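Local structure of fatty acid synthase 1, isoform A (6FN6) at residues A[170-181]-A[234-244]. The protein probably carries out de novo synthesis of long-chain saturated fatty acids as a multifunctional enzyme, this piece holding its dehydratase, enoylreductase and ketoreductase region. Sequence-based numbering, arbitrary orientation.
Sequences WISFMDTMLQFS and IKSAGVELRGL
M177 pushes the end of its side chain in among the residues of a β-hairpin, so that one methionine meets both strands at once. Its chain bends at the last torsion (chi3 63°), which turns CE back over strand 234-236, 3.6 Å from I234 O, while SD rests 3.6 Å from V239 CG1 on the neighbouring strand. V239, the last residue of the type II' turn that joins the strands, is shared in a way that illustrates how a helix packs on a sheet: its CG1 branch faces the sulfurs of M174 and M177, and its CG2 branch fits against two ring edges, 3.8 Å from W170 CZ3 and 3.9 Å from F173 CE2. The F173 edge also borders S236, whose hydroxyl is hydrogen-bonded to P224 O. Farther along the helix, L178 CD2 meets L241 CD1 at 3.8 Å, the two side chains crossing at about a right angle, and S181 lies against I234 CD1 and L244 CD2. Cutting I234 back to an alanine would remove CD1 and CG2, and is likely to open a gap against S181 and take one wall from the M177 methyl. On the far side of the hairpin, E240 forms salt bridges with K235 and R242. This apolar seam joins the sheet to the central helix it wraps in the predicted C-terminal hotdog fold of the dehydratase, with D175, its predicted proton donor, on the helix face turned from the hairpin.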
loop_
_atom_site.group_PDB
_atom_site.type_symbol
_atom_site.label_atom_id
_atom_site.label_comp_id
_atom_site.label_asym_id
_atom_site.label_seq_id
_atom_site.Cartn_x
_atom_site.Cartn_y
_atom_site.Cartn_z
ATOM N N TRP A 170 -18.600 -24.451 -16.754
ATOM C CA TRP A 170 -17.588 -23.399 -16.675
ATOM C C TRP A 170 -16.574 -23.642 -15.564
ATOM O O TRP A 170 -15.398 -23.315 -15.717
ATOM C CB TRP A 170 -18.254 -22.035 -16.479
ATOM C CG TRP A 170 -18.999 -21.557 -17.688
ATOM C CD1 TRP A 170 -20.309 -21.786 -17.993
ATOM C CD2 TRP A 170 -18.468 -20.774 -18.764
ATOM N NE1 TRP A 170 -20.627 -21.189 -19.189
ATOM C CE2 TRP A 170 -19.515 -20.562 -19.682
ATOM C CE3 TRP A 170 -17.210 -20.229 -19.036
ATOM C CZ2 TRP A 170 -19.340 -19.828 -20.853
ATOM C CZ3 TRP A 170 -17.041 -19.502 -20.199
ATOM C CH2 TRP A 170 -18.099 -19.308 -21.092
ATOM N N ILE A 171 -17.023 -24.203 -14.446
ATOM C CA ILE A 171 -16.125 -24.457 -13.325
ATOM C C ILE A 171 -15.018 -25.419 -13.745
ATOM O O ILE A 171 -13.834 -25.119 -13.590
ATOM C CB ILE A 171 -16.897 -24.996 -12.105
ATOM C CG1 ILE A 171 -17.869 -23.931 -11.590
ATOM C CG2 ILE A 171 -15.923 -25.441 -11.000
ATOM C CD1 ILE A 171 -18.806 -24.410 -10.496
ATOM N N SER A 172 -15.398 -26.568 -14.289
ATOM C CA SER A 172 -14.416 -27.567 -14.691
ATOM C C SER A 172 -13.509 -27.001 -15.776
ATOM O O SER A 172 -12.290 -27.172 -15.729
ATOM C CB SER A 172 -15.102 -28.844 -15.183
ATOM O OG SER A 172 -15.572 -28.702 -16.513
ATOM N N PHE A 173 -14.107 -26.327 -16.753
ATOM C CA PHE A 173 -13.348 -25.814 -17.883
ATOM C C PHE A 173 -12.295 -24.801 -17.445
ATOM O O PHE A 173 -11.128 -24.905 -17.826
ATOM C CB PHE A 173 -14.277 -25.175 -18.910
ATOM C CG PHE A 173 -13.549 -24.494 -20.027
ATOM C CD1 PHE A 173 -13.063 -25.222 -21.098
ATOM C CD2 PHE A 173 -13.338 -23.126 -20.001
ATOM C CE1 PHE A 173 -12.384 -24.599 -22.126
ATOM C CE2 PHE A 173 -12.660 -22.499 -21.027
ATOM C CZ PHE A 173 -12.182 -23.235 -22.090
ATOM N N MET A 174 -12.705 -23.819 -16.648
ATOM C CA MET A 174 -11.777 -22.799 -16.184
ATOM C C MET A 174 -10.722 -23.418 -15.269
ATOM O O MET A 174 -9.585 -22.956 -15.230
ATOM C CB MET A 174 -12.525 -21.666 -15.472
ATOM C CG MET A 174 -13.243 -20.719 -16.437
ATOM S SD MET A 174 -13.706 -19.123 -15.726
ATOM C CE MET A 174 -14.987 -19.608 -14.566
ATOM N N ASP A 175 -11.093 -24.467 -14.542
ATOM C CA ASP A 175 -10.132 -25.163 -13.688
ATOM C C ASP A 175 -9.024 -25.807 -14.519
ATOM O O ASP A 175 -7.853 -25.723 -14.165
ATOM C CB ASP A 175 -10.824 -26.227 -12.837
ATOM C CG ASP A 175 -9.876 -26.888 -11.850
ATOM O OD1 ASP A 175 -9.146 -26.164 -11.145
ATOM O OD2 ASP A 175 -9.858 -28.134 -11.780
ATOM N N THR A 176 -9.394 -26.451 -15.623
ATOM C CA THR A 176 -8.406 -27.098 -16.483
ATOM C C THR A 176 -7.437 -26.070 -17.067
ATOM O O THR A 176 -6.305 -26.406 -17.412
ATOM C CB THR A 176 -9.071 -27.894 -17.629
ATOM O OG1 THR A 176 -9.968 -27.050 -18.359
ATOM C CG2 THR A 176 -9.832 -29.086 -17.073
ATOM N N MET A 177 -7.885 -24.824 -17.190
ATOM C CA MET A 177 -6.996 -23.740 -17.604
ATOM C C MET A 177 -5.923 -23.499 -16.539
ATOM O O MET A 177 -4.775 -23.205 -16.863
ATOM C CB MET A 177 -7.781 -22.452 -17.858
ATOM C CG MET A 177 -8.801 -22.550 -18.984
ATOM S SD MET A 177 -9.669 -20.995 -19.297
ATOM C CE MET A 177 -8.315 -19.946 -19.812
ATOM N N LEU A 178 -6.305 -23.614 -15.270
ATOM C CA LEU A 178 -5.350 -23.468 -14.175
ATOM C C LEU A 178 -4.437 -24.686 -14.094
ATOM O O LEU A 178 -3.241 -24.561 -13.826
ATOM C CB LEU A 178 -6.072 -23.270 -12.840
ATOM C CG LEU A 178 -7.092 -22.133 -12.763
ATOM C CD1 LEU A 178 -7.558 -21.944 -11.327
ATOM C CD2 LEU A 178 -6.520 -20.840 -13.322
ATOM N N GLN A 179 -5.008 -25.864 -14.318
ATOM C CA GLN A 179 -4.225 -27.087 -14.369
ATOM C C GLN A 179 -3.143 -26.934 -15.427
ATOM O O GLN A 179 -1.985 -27.288 -15.211
ATOM C CB GLN A 179 -5.106 -28.296 -14.686
ATOM C CG GLN A 179 -6.194 -28.571 -13.673
ATOM C CD GLN A 179 -7.058 -29.748 -14.075
ATOM O OE1 GLN A 179 -6.770 -30.431 -15.057
ATOM N NE2 GLN A 179 -8.125 -29.988 -13.323
ATOM N N PHE A 180 -3.539 -26.410 -16.577
ATOM C CA PHE A 180 -2.639 -26.282 -17.711
ATOM C C PHE A 180 -1.456 -25.375 -17.397
ATOM O O PHE A 180 -0.330 -25.637 -17.822
ATOM C CB PHE A 180 -3.393 -25.751 -18.930
ATOM C CG PHE A 180 -2.554 -25.680 -20.164
ATOM C CD1 PHE A 180 -2.346 -26.808 -20.941
ATOM C CD2 PHE A 180 -1.964 -24.491 -20.544
ATOM C CE1 PHE A 180 -1.566 -26.746 -22.075
ATOM C CE2 PHE A 180 -1.185 -24.422 -21.676
ATOM C CZ PHE A 180 -0.985 -25.550 -22.444
ATOM N N SER A 181 -1.720 -24.302 -16.662
ATOM C CA SER A 181 -0.677 -23.359 -16.273
ATOM C C SER A 181 0.295 -23.994 -15.283
ATOM O O SER A 181 1.479 -23.666 -15.261
ATOM C CB SER A 181 -1.300 -22.105 -15.665
ATOM O OG SER A 181 -0.313 -21.137 -15.357
ATOM N N ILE A 234 -3.125 -16.899 -19.594
ATOM C CA ILE A 234 -3.705 -18.167 -20.015
ATOM C C ILE A 234 -4.977 -17.839 -20.784
ATOM O O ILE A 234 -5.923 -17.294 -20.217
ATOM C CB ILE A 234 -4.011 -19.092 -18.820
ATOM C CG1 ILE A 234 -2.804 -19.227 -17.891
ATOM C CG2 ILE A 234 -4.427 -20.470 -19.306
ATOM C CD1 ILE A 234 -3.198 -19.468 -16.449
ATOM N N LYS A 235 -5.010 -18.177 -22.069
ATOM C CA LYS A 235 -6.151 -17.828 -22.907
ATOM C C LYS A 235 -6.755 -19.036 -23.619
ATOM O O LYS A 235 -6.055 -19.784 -24.305
ATOM C CB LYS A 235 -5.738 -16.775 -23.936
ATOM C CG LYS A 235 -6.913 -16.123 -24.640
ATOM C CD LYS A 235 -6.493 -14.887 -25.416
ATOM C CE LYS A 235 -7.679 -14.265 -26.140
ATOM N NZ LYS A 235 -8.812 -13.948 -25.221
ATOM N N SER A 236 -8.061 -19.221 -23.445
ATOM C CA SER A 236 -8.783 -20.273 -24.144
ATOM C C SER A 236 -10.213 -19.832 -24.434
ATOM O O SER A 236 -11.004 -19.621 -23.516
ATOM C CB SER A 236 -8.782 -21.567 -23.330
ATOM O OG SER A 236 -9.457 -22.603 -24.026
ATOM N N ALA A 237 -10.532 -19.699 -25.719
ATOM C CA ALA A 237 -11.862 -19.294 -26.154
ATOM C C ALA A 237 -12.287 -17.983 -25.484
ATOM O O ALA A 237 -11.643 -16.951 -25.678
ATOM C CB ALA A 237 -12.869 -20.406 -25.866
ATOM N N GLY A 238 -13.364 -18.020 -24.704
ATOM C CA GLY A 238 -13.934 -16.812 -24.133
ATOM C C GLY A 238 -13.335 -16.398 -22.804
ATOM O O GLY A 238 -13.671 -15.340 -22.272
ATOM N N VAL A 239 -12.452 -17.232 -22.267
ATOM C CA VAL A 239 -11.837 -16.969 -20.972
ATOM C C VAL A 239 -10.396 -16.501 -21.162
ATOM O O VAL A 239 -9.624 -17.111 -21.899
ATOM C CB VAL A 239 -11.895 -18.214 -20.061
ATOM C CG1 VAL A 239 -11.361 -17.887 -18.669
ATOM C CG2 VAL A 239 -13.319 -18.752 -19.973
ATOM N N GLU A 240 -10.044 -15.409 -20.497
ATOM C CA GLU A 240 -8.685 -14.883 -20.545
ATOM C C GLU A 240 -8.198 -14.571 -19.130
ATOM O O GLU A 240 -8.785 -13.742 -18.434
ATOM C CB GLU A 240 -8.630 -13.632 -21.423
ATOM C CG GLU A 240 -7.230 -13.177 -21.771
ATOM C CD GLU A 240 -7.217 -11.874 -22.547
ATOM O OE1 GLU A 240 -7.532 -11.896 -23.755
ATOM O OE2 GLU A 240 -6.887 -10.829 -21.950
ATOM N N LEU A 241 -7.128 -15.238 -18.711
ATOM C CA LEU A 241 -6.627 -15.108 -17.345
ATOM C C LEU A 241 -5.229 -14.495 -17.311
ATOM O O LEU A 241 -4.291 -15.037 -17.891
ATOM C CB LEU A 241 -6.620 -16.475 -16.654
ATOM C CG LEU A 241 -7.972 -17.196 -16.619
ATOM C CD1 LEU A 241 -7.828 -18.596 -16.047
ATOM C CD2 LEU A 241 -9.002 -16.398 -15.824
ATOM N N ARG A 242 -5.103 -13.356 -16.635
ATOM C CA ARG A 242 -3.829 -12.647 -16.546
ATOM C C ARG A 242 -3.282 -12.660 -15.119
ATOM O O ARG A 242 -4.046 -12.624 -14.154
ATOM C CB ARG A 242 -3.990 -11.197 -17.015
ATOM C CG ARG A 242 -4.760 -11.036 -18.317
ATOM C CD ARG A 242 -4.787 -9.584 -18.756
ATOM N NE ARG A 242 -5.846 -9.316 -19.725
ATOM C CZ ARG A 242 -6.113 -8.115 -20.231
ATOM N NH1 ARG A 242 -5.397 -7.061 -19.859
ATOM N NH2 ARG A 242 -7.099 -7.965 -21.105
ATOM N N GLY A 243 -1.960 -12.714 -14.992
ATOM C CA GLY A 243 -1.303 -12.574 -13.704
ATOM C C GLY A 243 -1.657 -13.623 -12.666
ATOM O O GLY A 243 -1.961 -13.292 -11.522
ATOM N N LEU A 244 -1.613 -14.890 -13.057
ATOM C CA LEU A 244 -1.894 -15.979 -12.127
ATOM C C LEU A 244 -0.735 -16.177 -11.150
ATOM O O LEU A 244 0.428 -16.193 -11.547
ATOM C CB LEU A 244 -2.179 -17.276 -12.890
ATOM C CG LEU A 244 -2.388 -18.533 -12.043
ATOM C CD1 LEU A 244 -3.537 -18.349 -11.059
ATOM C CD2 LEU A 244 -2.646 -19.735 -12.935
#